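Local coordinates for transcriptional regulatory protein RcsB (Salmonella enterica subsp. enterica serovar Typhimurium, PDB 6EO3) that probably serves as the response regulator of the Rcs signalling system, binding regulatory DNA to control transcription of numerous genes, with or without its partner RcsA, at residues Asn2-Ile7 / Ala50-Thr55; Leu23-Trp28 / Asp115-Leu120; Ser80-Val85 / Asp102-Val107; Leu86-Asn91 / Leu108-Pro113. The protein carries 1 engineered substitution. All coordinates share one frame; numbering follows the deposited sequence.

Interaction 1: Asn2-Ile7 / Ala50-Thr55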
loop_
_atom_site.group_PDB
_atom_site.type_symbol
_atom_site.label_atom_id
_atom_site.label_comp_id
_atom_site.label_asym_id
_atom_site.label_seq_id
_atom_site.Cartn_x
_atom_site.Cartn_y
_atom_site.Cartn_z
ATOM N N ASN A 2 15.065 -5.379 40.033
ATOM C CA ASN A 2 14.887 -4.796 38.697
ATOM C C ASN A 2 13.655 -5.394 37.995
ATOM O O ASN A 2 13.768 -6.245 37.110
ATOM C CB ASN A 2 16.138 -5.016 37.862
ATOM N N ASN A 3 12.480 -4.928 38.409
ATOM C CA ASN A 3 11.202 -5.448 37.936
ATOM C C ASN A 3 10.739 -4.833 36.633
ATOM O O ASN A 3 11.162 -3.747 36.243
ATOM C CB ASN A 3 10.114 -5.203 38.982
ATOM C CG ASN A 3 10.296 -6.047 40.219
ATOM O OD1 ASN A 3 11.085 -6.993 40.234
ATOM N ND2 ASN A 3 9.568 -5.707 41.270
ATOM N N MET A 4 9.825 -5.533 35.985
ATOM C CA MET A 4 9.259 -5.079 34.740
ATOM C C MET A 4 7.854 -4.549 35.020
ATOM O O MET A 4 6.921 -5.314 35.254
ATOM C CB MET A 4 9.246 -6.236 33.756
ATOM C CG MET A 4 9.022 -5.832 32.317
ATOM S SD MET A 4 9.115 -7.282 31.252
ATOM C CE MET A 4 10.874 -7.323 30.907
ATOM N N ASN A 5 7.733 -3.227 35.072
ATOM C CA ASN A 5 6.441 -2.538 35.121
ATOM C C ASN A 5 5.651 -2.674 33.827
ATOM O O ASN A 5 6.089 -2.200 32.778
ATOM C CB ASN A 5 6.647 -1.063 35.419
ATOM C CG ASN A 5 7.147 -0.813 36.835
ATOM O OD1 ASN A 5 7.214 -1.721 37.659
ATOM N ND2 ASN A 5 7.489 0.428 37.121
ATOM N N VAL A 6 4.486 -3.315 33.922
ATOM C CA VAL A 6 3.647 -3.621 32.765
ATOM C C VAL A 6 2.272 -2.947 32.864
ATOM O O VAL A 6 1.651 -2.933 33.924
ATOM C CB VAL A 6 3.430 -5.149 32.601
ATOM C CG1 VAL A 6 2.803 -5.461 31.259
ATOM C CG2 VAL A 6 4.739 -5.917 32.731
ATOM N N ILE A 7 1.817 -2.402 31.736
ATOM C CA ILE A 7 0.451 -1.913 31.568
ATOM C C ILE A 7 -0.328 -2.850 30.652
ATOM O O ILE A 7 0.174 -3.228 29.597
ATOM C CB ILE A 7 0.432 -0.518 30.922
ATOM C CG1 ILE A 7 0.996 0.505 31.907
ATOM C CG2 ILE A 7 -0.988 -0.132 30.498
ATOM C CD1 ILE A 7 1.253 1.857 31.282
ATOM N N ALA A 50 6.052 2.730 33.079
ATOM C CA ALA A 50 5.927 1.398 32.482
ATOM C C ALA A 50 7.084 1.110 31.526
ATOM O O ALA A 50 7.604 2.011 30.881
ATOM C CB ALA A 50 4.596 1.267 31.752
ATOM N N HIS A 51 7.477 -0.154 31.442
ATOM C CA HIS A 51 8.471 -0.599 30.462
ATOM C C HIS A 51 7.831 -1.265 29.259
ATOM O O HIS A 51 8.362 -1.191 28.143
ATOM C CB HIS A 51 9.449 -1.563 31.107
ATOM C CG HIS A 51 10.103 -1.001 32.322
ATOM N ND1 HIS A 51 9.950 -1.558 33.569
ATOM C CD2 HIS A 51 10.866 0.103 32.493
ATOM C CE1 HIS A 51 10.606 -0.835 34.458
ATOM N NE2 HIS A 51 11.172 0.179 33.829
ATOM N N VAL A 52 6.693 -1.918 29.491
ATOM C CA VAL A 52 5.981 -2.612 28.427
ATOM C C VAL A 52 4.480 -2.443 28.565
ATOM O O VAL A 52 3.922 -2.436 29.665
ATOM C CB VAL A 52 6.381 -4.116 28.322
ATOM C CG1 VAL A 52 6.534 -4.754 29.683
ATOM C CG2 VAL A 52 5.389 -4.922 27.473
ATOM N N LEU A 53 3.850 -2.291 27.410
ATOM C CA LEU A 53 2.411 -2.223 27.276
ATOM C C LEU A 53 1.971 -3.479 26.569
ATOM O O LEU A 53 2.518 -3.830 25.533
ATOM C CB LEU A 53 2.037 -1.019 26.422
ATOM C CG LEU A 53 0.614 -0.869 25.887
ATOM C CD1 LEU A 53 -0.397 -0.789 27.020
ATOM C CD2 LEU A 53 0.566 0.391 25.026
ATOM N N ILE A 54 0.994 -4.160 27.141
ATOM C CA ILE A 54 0.361 -5.281 26.488
ATOM C C ILE A 54 -1.036 -4.791 26.142
ATOM O O ILE A 54 -1.870 -4.575 27.034
ATOM C CB ILE A 54 0.318 -6.525 27.396
ATOM C CG1 ILE A 54 1.741 -6.921 27.799
ATOM C CG2 ILE A 54 -0.343 -7.694 26.678
ATOM C CD1 ILE A 54 1.798 -7.836 29.000
ATOM N N THR A 55 -1.268 -4.594 24.846
ATOM C CA THR A 55 -2.514 -4.017 24.372
ATOM C C THR A 55 -3.203 -4.833 23.270
ATOM O O THR A 55 -2.574 -5.415 22.386
ATOM C CB THR A 55 -2.335 -2.567 23.866
ATOM O OG1 THR A 55 -3.612 -2.051 23.472
ATOM C CG2 THR A 55 -1.373 -2.489 22.666
#
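Ile7 on one strand meets Leu53 on the next and Ala50 just before that strand begins, a case of a branched side chain serving two neighbours at once. The CB of Ile7 starts 4.0 Å from Leu53 CD1, and there the chain divides. With chi1 at -69°, CG1 lies opposite the carbonyl carbon and heads for Ala50, whereas CG2, anti to the backbone N, stays with the leucine, its methyl 3.6 Å from Leu53 CD1. Along the longer branch, Ile7 CG1 passes Ala50 CB at 3.7 Å and the terminal CD1 ends 3.4 Å from that same Ala50 CB. Leu41 of helix 38-44 covers this face. Val6 points to the other face, where its CG2 lies alongside Val52 CG1 and its CG1 meets Ile54 CD1; helix 112-125 packs there against Val52 and Ile54.

The backbones pair in parallel, Ile7 bonding through its N to Val52 O and through its O to Ile54 N, the latter at 2.8 Å. Earlier in the strand the pairing is less regular. Asn5 O accepts His51 N at 2.8 Å and, weakly, Val52 N at 3.4 Å. Asn5 N turns to the His51 ring, meeting ND1 at 3.2 Å in a bent bond (139°) with the donor 21° out of the ring plane. A histidine side chain thus takes the place of a backbone acceptor where the strand begins. Strands 4-9 and 52-56 are neighbours in the parallel five-stranded sheet of the CheY-like receiver domain, flanked by helices on both faces.

Interaction 2: Leu23-Trp28 / Asp115-Leu120; sequences LEQIEW and DLPKAL
The backbone bond from Leu120 N to Leu116 O, 3.1 Å, belongs to the helical turn that presents Leu116, Pro117 and Leu120 to Leu23 and Ile26. No hydrogen bond crosses between 23-28 and 115-120, and the contact rests on carbon packing. Leu23 reaches into the angle between two leucines: its CD1 touches Leu116 CD2 at 3.9 Å, and its CG lies 3.8 Å from Leu120 CD1, Leu23 and Leu120 crossing at about a right angle.

Helices 13-24 and 112-125 are the first and last helices of the receiver domain, and in this doubly wound alpha/beta fold they lie next to each other on one face of the central sheet. Leu116 and Leu120 also reach down to that sheet, touching Leu86 and Ile84 of strand 82-87.

Beyond the end of helix 13-24 the chain turns and adds Ile26. Its CD1 meets the CA-CB side of the proline, 3.7 Å from Pro117 CB, the two side chains again nearly perpendicular. Pro117 N carries no hydrogen, so it makes no bond to the preceding turn, and the helix is kinked there. Gln25 brings OE1 to the same ring, 3.7 Å from Pro117 CG. Above Ile26 lies Trp28, whose chi1 of 42° puts CG between the backbone N and the carbonyl carbon and turns the indole back over the isoleucine. Ile26 CG2 sits 3.5 Å from the plane, over the ring centre, while the edge atom Trp28 CH2 approaches Leu120 O at 3.5 Å, close to the indole plane.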
loop_
_atom_site.group_PDB
_atom_site.type_symbol
_atom_site.label_atom_id
_atom_site.label_comp_id
_atom_site.label_asym_id
_atom_site.label_seq_id
_atom_site.Cartn_x
_atom_site.Cartn_y
_atom_site.Cartn_z
ATOM N N LEU A 23 0.161 -13.324 34.462
ATOM C CA LEU A 23 1.442 -12.681 34.776
ATOM C C LEU A 23 1.812 -12.701 36.259
ATOM O O LEU A 23 2.971 -12.504 36.593
ATOM C CB LEU A 23 1.421 -11.237 34.278
ATOM C CG LEU A 23 1.732 -10.986 32.802
ATOM C CD1 LEU A 23 1.250 -12.096 31.886
ATOM C CD2 LEU A 23 1.132 -9.660 32.373
ATOM N N GLU A 24 0.847 -12.939 37.142
ATOM C CA GLU A 24 1.120 -12.988 38.587
ATOM C C GLU A 24 2.176 -14.043 38.916
ATOM O O GLU A 24 2.948 -13.900 39.860
ATOM C CB GLU A 24 -0.164 -13.253 39.403
ATOM C CG GLU A 24 -0.853 -14.586 39.127
ATOM C CD GLU A 24 -1.797 -15.040 40.232
ATOM O OE1 GLU A 24 -1.821 -14.415 41.320
ATOM O OE2 GLU A 24 -2.523 -16.042 40.012
ATOM N N GLN A 25 2.171 -15.113 38.132
ATOM C CA GLN A 25 3.145 -16.184 38.264
ATOM C C GLN A 25 4.578 -15.695 38.072
ATOM O O GLN A 25 5.479 -16.152 38.777
ATOM C CB GLN A 25 2.830 -17.309 37.274
ATOM C CG GLN A 25 2.735 -16.868 35.810
ATOM C CD GLN A 25 1.670 -17.612 35.010
ATOM O OE1 GLN A 25 1.858 -17.886 33.820
ATOM N NE2 GLN A 25 0.536 -17.921 35.647
ATOM N N ILE A 26 4.790 -14.773 37.129
ATOM C CA ILE A 26 6.128 -14.199 36.903
ATOM C C ILE A 26 6.405 -13.137 37.965
ATOM O O ILE A 26 5.880 -12.029 37.915
ATOM C CB ILE A 26 6.299 -13.594 35.496
ATOM C CG1 ILE A 26 6.102 -14.663 34.431
ATOM C CG2 ILE A 26 7.693 -12.986 35.334
ATOM C CD1 ILE A 26 6.067 -14.105 33.024
ATOM N N GLU A 27 7.260 -13.488 38.910
ATOM C CA GLU A 27 7.496 -12.665 40.082
ATOM C C GLU A 27 8.111 -11.293 39.774
ATOM O O GLU A 27 7.754 -10.319 40.415
ATOM C CB GLU A 27 8.351 -13.438 41.090
ATOM C CG GLU A 27 7.732 -14.757 41.549
ATOM C CD GLU A 27 6.298 -14.610 42.034
ATOM O OE1 GLU A 27 6.013 -13.674 42.809
ATOM O OE2 GLU A 27 5.452 -15.435 41.647
ATOM N N TRP A 28 8.993 -11.211 38.776
ATOM C CA TRP A 28 9.642 -9.933 38.426
ATOM C C TRP A 28 8.741 -8.985 37.619
ATOM O O TRP A 28 9.163 -7.885 37.267
ATOM C CB TRP A 28 11.001 -10.127 37.718
ATOM C CG TRP A 28 11.076 -11.200 36.673
ATOM C CD1 TRP A 28 11.407 -12.514 36.869
ATOM C CD2 TRP A 28 10.861 -11.047 35.270
ATOM N NE1 TRP A 28 11.388 -13.190 35.675
ATOM C CE2 TRP A 28 11.054 -12.315 34.675
ATOM C CE3 TRP A 28 10.510 -9.966 34.454
ATOM C CZ2 TRP A 28 10.911 -12.533 33.298
ATOM C CZ3 TRP A 28 10.365 -10.182 33.077
ATOM C CH2 TRP A 28 10.567 -11.460 32.518
ATOM N N ASP A 115 1.601 -18.062 25.908
ATOM C CA ASP A 115 2.556 -17.316 25.068
ATOM C C ASP A 115 2.986 -15.950 25.615
ATOM O O ASP A 115 4.043 -15.443 25.257
ATOM C CB ASP A 115 1.988 -17.117 23.666
ATOM C CG ASP A 115 1.915 -18.403 22.870
ATOM O OD1 ASP A 115 2.322 -19.460 23.380
ATOM O OD2 ASP A 115 1.446 -18.350 21.714
ATOM N N LEU A 116 2.156 -15.349 26.454
ATOM C CA LEU A 116 2.464 -14.039 27.030
ATOM C C LEU A 116 3.665 -14.086 27.979
ATOM O O LEU A 116 4.529 -13.216 27.911
ATOM C CB LEU A 116 1.241 -13.477 27.757
ATOM C CG LEU A 116 0.941 -11.996 27.666
ATOM C CD1 LEU A 116 0.890 -11.497 26.227
ATOM C CD2 LEU A 116 -0.398 -11.771 28.342
ATOM N N PRO A 117 3.725 -15.094 28.869
ATOM C CA PRO A 117 4.924 -15.225 29.699
ATOM C C PRO A 117 6.185 -15.402 28.860
ATOM O O PRO A 117 7.239 -14.853 29.194
ATOM C CB PRO A 117 4.647 -16.493 30.520
ATOM C CG PRO A 117 3.167 -16.624 30.550
ATOM C CD PRO A 117 2.685 -16.073 29.242
ATOM N N LYS A 118 6.065 -16.167 27.780
ATOM C CA LYS A 118 7.180 -16.378 26.850
ATOM C C LYS A 118 7.633 -15.111 26.153
ATOM O O LYS A 118 8.810 -14.951 25.887
ATOM C CB LYS A 118 6.814 -17.401 25.783
ATOM C CG LYS A 118 6.662 -18.811 26.313
ATOM C CD LYS A 118 6.592 -19.812 25.174
ATOM C CE LYS A 118 6.084 -21.153 25.663
ATOM N NZ LYS A 118 5.980 -22.122 24.546
ATOM N N ALA A 119 6.692 -14.232 25.829
ATOM C CA ALA A 119 7.006 -12.947 25.221
ATOM C C ALA A 119 7.811 -12.063 26.169
ATOM O O ALA A 119 8.813 -11.496 25.771
ATOM C CB ALA A 119 5.728 -12.236 24.812
ATOM N N LEU A 120 7.362 -11.957 27.416
ATOM C CA LEU A 120 8.039 -11.133 28.428
ATOM C C LEU A 120 9.421 -11.673 28.759
ATOM O O LEU A 120 10.342 -10.913 29.058
ATOM C CB LEU A 120 7.211 -11.059 29.717
ATOM C CG LEU A 120 5.828 -10.415 29.581
ATOM C CD1 LEU A 120 4.969 -10.734 30.785
ATOM C CD2 LEU A 120 5.947 -8.913 29.410
#

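Interaction 3: Ser80-Val85 / Asp102-Val107; sequences SLSIIV and DIEGIV
Strands 82-85 and 105-107 run parallel, their axes 4.4 Å apart at the nearest point and inclined by 22°, with Ile84 paired to Gly105 and Val85 to Ile106. Val85 is gripped twice, its N by Gly105 O at 2.8 Å and its O by Val107 N at 2.9 Å. Before the regular pairing begins, Ile83 O gathers two donors, Glu104 N at 3.1 Å and, weakly, Gly105 N.

Glu104 makes the distinctive side-chain contact. Its CG lies beside Ser82 OG, and the bend at chi2 (63°) then turns the carboxylate back to the neighbouring strand. There Glu104 OE2 accepts Ile83 N at 2.9 Å, a nearly straight bond that arrives on the anti side of the carboxylate. The carboxylate thus takes up Ile83 N just before the regular strand pairing begins. Further along, Ile84 CG2 meets Val107 CG2 at 3.9 Å on the face covered by helix 112-125. Ile103 and Ile106 pack instead against helix 92-99 on the other face. Strand 82-87, helix 92-99 and strand 105-108 form a beta-alpha-beta crossover, the last such unit of the receiver fold.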
loop_
_atom_site.group_PDB
_atom_site.type_symbol
_atom_site.label_atom_id
_atom_site.label_comp_id
_atom_site.label_asym_id
_atom_site.label_seq_id
_atom_site.Cartn_x
_atom_site.Cartn_y
_atom_site.Cartn_z
ATOM N N SER A 80 10.449 4.762 24.245
ATOM C CA SER A 80 11.135 3.904 25.222
ATOM C C SER A 80 10.263 2.715 25.612
ATOM O O SER A 80 10.744 1.755 26.204
ATOM C CB SER A 80 11.497 4.688 26.483
ATOM O OG SER A 80 12.231 5.863 26.162
ATOM N N LEU A 81 8.980 2.794 25.283
ATOM C CA LEU A 81 8.007 1.798 25.691
ATOM C C LEU A 81 7.996 0.581 24.766
ATOM O O LEU A 81 7.800 0.709 23.560
ATOM C CB LEU A 81 6.633 2.446 25.717
ATOM C CG LEU A 81 5.478 1.676 26.331
ATOM C CD1 LEU A 81 5.664 1.396 27.819
ATOM C CD2 LEU A 81 4.213 2.482 26.086
ATOM N N SER A 82 8.218 -0.595 25.341
ATOM C CA SER A 82 8.151 -1.839 24.591
ATOM C C SER A 82 6.698 -2.294 24.475
ATOM O O SER A 82 5.974 -2.323 25.468
ATOM C CB SER A 82 8.981 -2.908 25.283
ATOM O OG SER A 82 10.352 -2.618 25.136
ATOM N N ILE A 83 6.277 -2.650 23.266
ATOM C CA ILE A 83 4.861 -2.949 22.997
ATOM C C ILE A 83 4.668 -4.375 22.513
ATOM O O ILE A 83 5.212 -4.761 21.485
ATOM C CB ILE A 83 4.271 -1.981 21.942
ATOM C CG1 ILE A 83 4.432 -0.531 22.398
ATOM C CG2 ILE A 83 2.795 -2.263 21.715
ATOM C CD1 ILE A 83 4.250 0.483 21.297
ATOM N N ILE A 84 3.882 -5.143 23.260
ATOM C CA ILE A 84 3.392 -6.444 22.794
ATOM C C ILE A 84 1.951 -6.270 22.368
ATOM O O ILE A 84 1.103 -5.986 23.199
ATOM C CB ILE A 84 3.471 -7.535 23.890
ATOM C CG1 ILE A 84 4.920 -7.709 24.346
ATOM C CG2 ILE A 84 2.918 -8.870 23.390
ATOM C CD1 ILE A 84 5.054 -8.525 25.611
ATOM N N VAL A 85 1.667 -6.456 21.080
ATOM C CA VAL A 85 0.289 -6.428 20.599
ATOM C C VAL A 85 -0.406 -7.786 20.793
ATOM O O VAL A 85 0.102 -8.831 20.424
ATOM C CB VAL A 85 0.205 -5.952 19.139
ATOM C CG1 VAL A 85 -1.178 -6.201 18.554
ATOM C CG2 VAL A 85 0.514 -4.471 19.077
ATOM N N ASP A 102 7.710 -2.361 13.802
ATOM C CA ASP A 102 8.925 -2.551 14.613
ATOM C C ASP A 102 8.639 -2.512 16.121
ATOM O O ASP A 102 9.414 -1.976 16.908
ATOM C CB ASP A 102 10.024 -1.552 14.208
ATOM C CG ASP A 102 10.532 -1.778 12.778
ATOM O OD1 ASP A 102 9.969 -2.630 12.055
ATOM O OD2 ASP A 102 11.499 -1.100 12.372
ATOM N N ILE A 103 7.511 -3.100 16.503
ATOM C CA ILE A 103 7.180 -3.294 17.917
ATOM C C ILE A 103 7.900 -4.537 18.430
ATOM O O ILE A 103 8.558 -5.246 17.672
ATOM C CB ILE A 103 5.647 -3.346 18.215
ATOM C CG1 ILE A 103 5.002 -4.730 17.962
ATOM C CG2 ILE A 103 4.911 -2.231 17.483
ATOM C CD1 ILE A 103 5.150 -5.307 16.578
ATOM N N GLU A 104 7.767 -4.790 19.723
ATOM C CA GLU A 104 8.599 -5.768 20.404
ATOM C C GLU A 104 7.981 -7.166 20.463
ATOM O O GLU A 104 8.655 -8.127 20.803
ATOM C CB GLU A 104 8.952 -5.254 21.803
ATOM C CG GLU A 104 9.977 -4.119 21.817
ATOM C CD GLU A 104 9.506 -2.852 21.107
ATOM O OE1 GLU A 104 10.312 -2.237 20.386
ATOM O OE2 GLU A 104 8.333 -2.458 21.256
ATOM N N GLY A 105 6.699 -7.285 20.141
ATOM C CA GLY A 105 6.057 -8.597 20.099
ATOM C C GLY A 105 4.621 -8.585 19.623
ATOM O O GLY A 105 3.908 -7.604 19.795
ATOM N N ILE A 106 4.198 -9.686 19.011
ATOM C CA ILE A 106 2.782 -9.912 18.735
ATOM C C ILE A 106 2.394 -11.318 19.208
ATOM O O ILE A 106 3.155 -12.272 19.019
ATOM C CB ILE A 106 2.449 -9.697 17.245
ATOM C CG1 ILE A 106 0.940 -9.565 17.048
ATOM C CG2 ILE A 106 3.005 -10.827 16.395
ATOM C CD1 ILE A 106 0.554 -9.174 15.634
ATOM N N VAL A 107 1.222 -11.428 19.835
ATOM C CA VAL A 107 0.772 -12.674 20.455
ATOM C C VAL A 107 -0.719 -12.883 20.187
ATOM O O VAL A 107 -1.525 -11.956 20.312
ATOM C CB VAL A 107 1.034 -12.666 21.983
ATOM C CG1 VAL A 107 0.443 -13.893 22.670
ATOM C CG2 VAL A 107 2.525 -12.578 22.279
#

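Interaction 4: Leu86-Asn91 / Leu108-Pro113; sequences LTMNNN and LKQGAP
Lys109 and Gln110 reach the strand end at Thr87 and Met88 by different bends. Lys109 sets out with CG anti to its own N (chi1 -159°), runs straight past Leu86 and Met88, and folds only at chi3, whereas Gln110 turns early, at chi2 (89°), and doubles back over Met88. Thr87 and Lys109 hold the places of the threonine or serine and the lysine that mark receiver-domain phosphorylation sites. Consistent with this, Lys109 NZ forms salt bridges to Asp10 and to Asp56, the predicted phosphoacceptor, which is unmodified here.

The aliphatic part of Lys109 is held on its way to that pocket. Its CG lies 4.0 Å from Leu86 CG, the two chains crossing at about a right angle, and its CB meets Met88 SD at 3.6 Å. At the base of the lysine, Lys109 N donates to Thr87 O at 2.8 Å, from a position 46° out of the carbonyl plane.

Gln110 NE2 donates to Met88 O at 3.2 Å, and Met88 CE rests 3.7 Å from Gln110 CG while Met88 SD lies against Gln110 CD, the two side chains crossing at a slant. Met88 and Asn89 also pack on Leu167 of the second subunit, and Asn89 ND2 bonds to Gly165 O there, placing this loop against the second subunit of the assembly.

The loop after the strand is shaped by its own side chains. Asn89 OD1 accepts Asn91 N in an Asx turn, and in the ST turn before it Thr87 OG1 accepts Asn89 N at 3.0 Å.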
loop_
_atom_site.group_PDB
_atom_site.type_symbol
_atom_site.label_atom_id
_atom_site.label_comp_id
_atom_site.label_asym_id
_atom_site.label_seq_id
_atom_site.Cartn_x
_atom_site.Cartn_y
_atom_site.Cartn_z
ATOM N N LEU A 86 -1.592 -7.735 21.373
ATOM C CA LEU A 86 -2.358 -8.914 21.691
ATOM C C LEU A 86 -3.589 -8.887 20.802
ATOM O O LEU A 86 -4.376 -7.948 20.860
ATOM C CB LEU A 86 -2.734 -8.885 23.174
ATOM C CG LEU A 86 -3.058 -10.203 23.876
ATOM C CD1 LEU A 86 -1.872 -11.151 23.897
ATOM C CD2 LEU A 86 -3.529 -9.925 25.302
ATOM N N THR A 87 -3.750 -9.892 19.952
ATOM C CA THR A 87 -4.844 -9.847 19.002
ATOM C C THR A 87 -5.558 -11.184 18.827
ATOM O O THR A 87 -4.979 -12.258 18.921
ATOM C CB THR A 87 -4.396 -9.291 17.628
ATOM O OG1 THR A 87 -5.540 -9.151 16.760
ATOM C CG2 THR A 87 -3.357 -10.194 16.975
ATOM N N MET A 88 -6.846 -11.072 18.575
ATOM C CA MET A 88 -7.681 -12.205 18.303
ATOM C C MET A 88 -7.628 -12.522 16.801
ATOM O O MET A 88 -7.998 -13.610 16.384
ATOM C CB MET A 88 -9.102 -11.873 18.758
ATOM C CG MET A 88 -9.864 -13.045 19.323
ATOM S SD MET A 88 -9.204 -13.730 20.853
ATOM C CE MET A 88 -10.412 -15.040 21.053
ATOM N N ASN A 89 -7.123 -11.577 16.009
ATOM C CA ASN A 89 -7.093 -11.669 14.556
ATOM C C ASN A 89 -5.943 -12.529 14.084
ATOM O O ASN A 89 -4.787 -12.193 14.323
ATOM C CB ASN A 89 -6.939 -10.261 13.973
ATOM C CG ASN A 89 -7.275 -10.181 12.490
ATOM O OD1 ASN A 89 -7.174 -11.159 11.745
ATOM N ND2 ASN A 89 -7.682 -8.994 12.054
ATOM N N ASN A 90 -6.255 -13.622 13.393
ATOM C CA ASN A 90 -5.220 -14.536 12.911
ATOM C C ASN A 90 -4.875 -14.377 11.423
ATOM O O ASN A 90 -4.249 -15.258 10.843
ATOM C CB ASN A 90 -5.570 -15.998 13.253
ATOM C CG ASN A 90 -6.808 -16.513 12.530
ATOM O OD1 ASN A 90 -7.387 -15.838 11.672
ATOM N ND2 ASN A 90 -7.224 -17.726 12.882
ATOM N N ASN A 91 -5.246 -13.254 10.816
ATOM C CA ASN A 91 -4.900 -12.996 9.417
ATOM C C ASN A 91 -3.428 -12.601 9.222
ATOM O O ASN A 91 -2.970 -11.613 9.795
ATOM C CB ASN A 91 -5.781 -11.903 8.831
ATOM C CG ASN A 91 -5.675 -11.829 7.322
ATOM O OD1 ASN A 91 -4.952 -10.995 6.775
ATOM N ND2 ASN A 91 -6.377 -12.727 6.637
ATOM N N LEU A 108 -1.084 -14.108 19.821
ATOM C CA LEU A 108 -2.487 -14.444 19.602
ATOM C C LEU A 108 -3.142 -14.609 20.943
ATOM O O LEU A 108 -2.662 -15.370 21.794
ATOM C CB LEU A 108 -2.637 -15.717 18.771
ATOM C CG LEU A 108 -2.200 -15.549 17.317
ATOM C CD1 LEU A 108 -2.300 -16.877 16.602
ATOM C CD2 LEU A 108 -3.056 -14.514 16.603
ATOM N N LYS A 109 -4.240 -13.883 21.124
ATOM C CA LYS A 109 -4.908 -13.785 22.419
ATOM C C LYS A 109 -5.384 -15.152 22.901
ATOM O O LYS A 109 -5.371 -15.433 24.097
ATOM C CB LYS A 109 -6.081 -12.796 22.322
ATOM C CG LYS A 109 -6.554 -12.219 23.652
ATOM C CD LYS A 109 -7.792 -11.339 23.490
ATOM C CE LYS A 109 -7.493 -10.094 22.675
ATOM N NZ LYS A 109 -8.570 -9.069 22.757
ATOM N N GLN A 110 -5.765 -16.011 21.959
ATOM C CA GLN A 110 -6.211 -17.371 22.270
ATOM C C GLN A 110 -5.133 -18.206 22.973
ATOM O O GLN A 110 -5.455 -19.230 23.592
ATOM C CB GLN A 110 -6.643 -18.113 20.999
ATOM C CG GLN A 110 -7.776 -17.479 20.217
ATOM C CD GLN A 110 -7.297 -16.484 19.175
ATOM O OE1 GLN A 110 -6.196 -15.928 19.273
ATOM N NE2 GLN A 110 -8.136 -16.228 18.183
ATOM N N GLY A 111 -3.866 -17.797 22.836
ATOM C CA GLY A 111 -2.757 -18.455 23.530
ATOM C C GLY A 111 -2.049 -17.594 24.553
ATOM O O GLY A 111 -0.900 -17.857 24.901
ATOM N N ALA A 112 -2.739 -16.578 25.056
ATOM C CA ALA A 112 -2.144 -15.643 26.010
ATOM C C ALA A 112 -1.564 -16.328 27.254
ATOM O O ALA A 112 -0.401 -16.090 27.600
ATOM C CB ALA A 112 -3.148 -14.563 26.402
ATOM N N PRO A 113 -2.350 -17.193 27.921
ATOM C CA PRO A 113 -1.849 -17.806 29.158
ATOM C C PRO A 113 -0.474 -18.419 29.002
ATOM O O PRO A 113 0.377 -18.260 29.872
ATOM C CB PRO A 113 -2.873 -18.910 29.464
ATOM C CG PRO A 113 -3.878 -18.874 28.359
ATOM C CD PRO A 113 -3.750 -17.554 27.673
#

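Interactions 1 and 3 are pairings within one parallel sheet, joined through the neighbouring strands 52-56 and 82-87, and both replace a backbone acceptor with a side chain near the strand start, an imidazole in one and a carboxylate in the other. Interaction 3 is the more deeply buried. Interaction 2 lies on a face of that sheet, with no hydrogen bond across it; Leu120 touches Met4 of interaction 1 and Ile84 of interaction 3. Interaction 4 carries strand 82-87 onward from interaction 3 and shares helix 112-125 with interaction 2. Partly buried, it mixes apolar packing with polar bonds and adds charge and a second subunit.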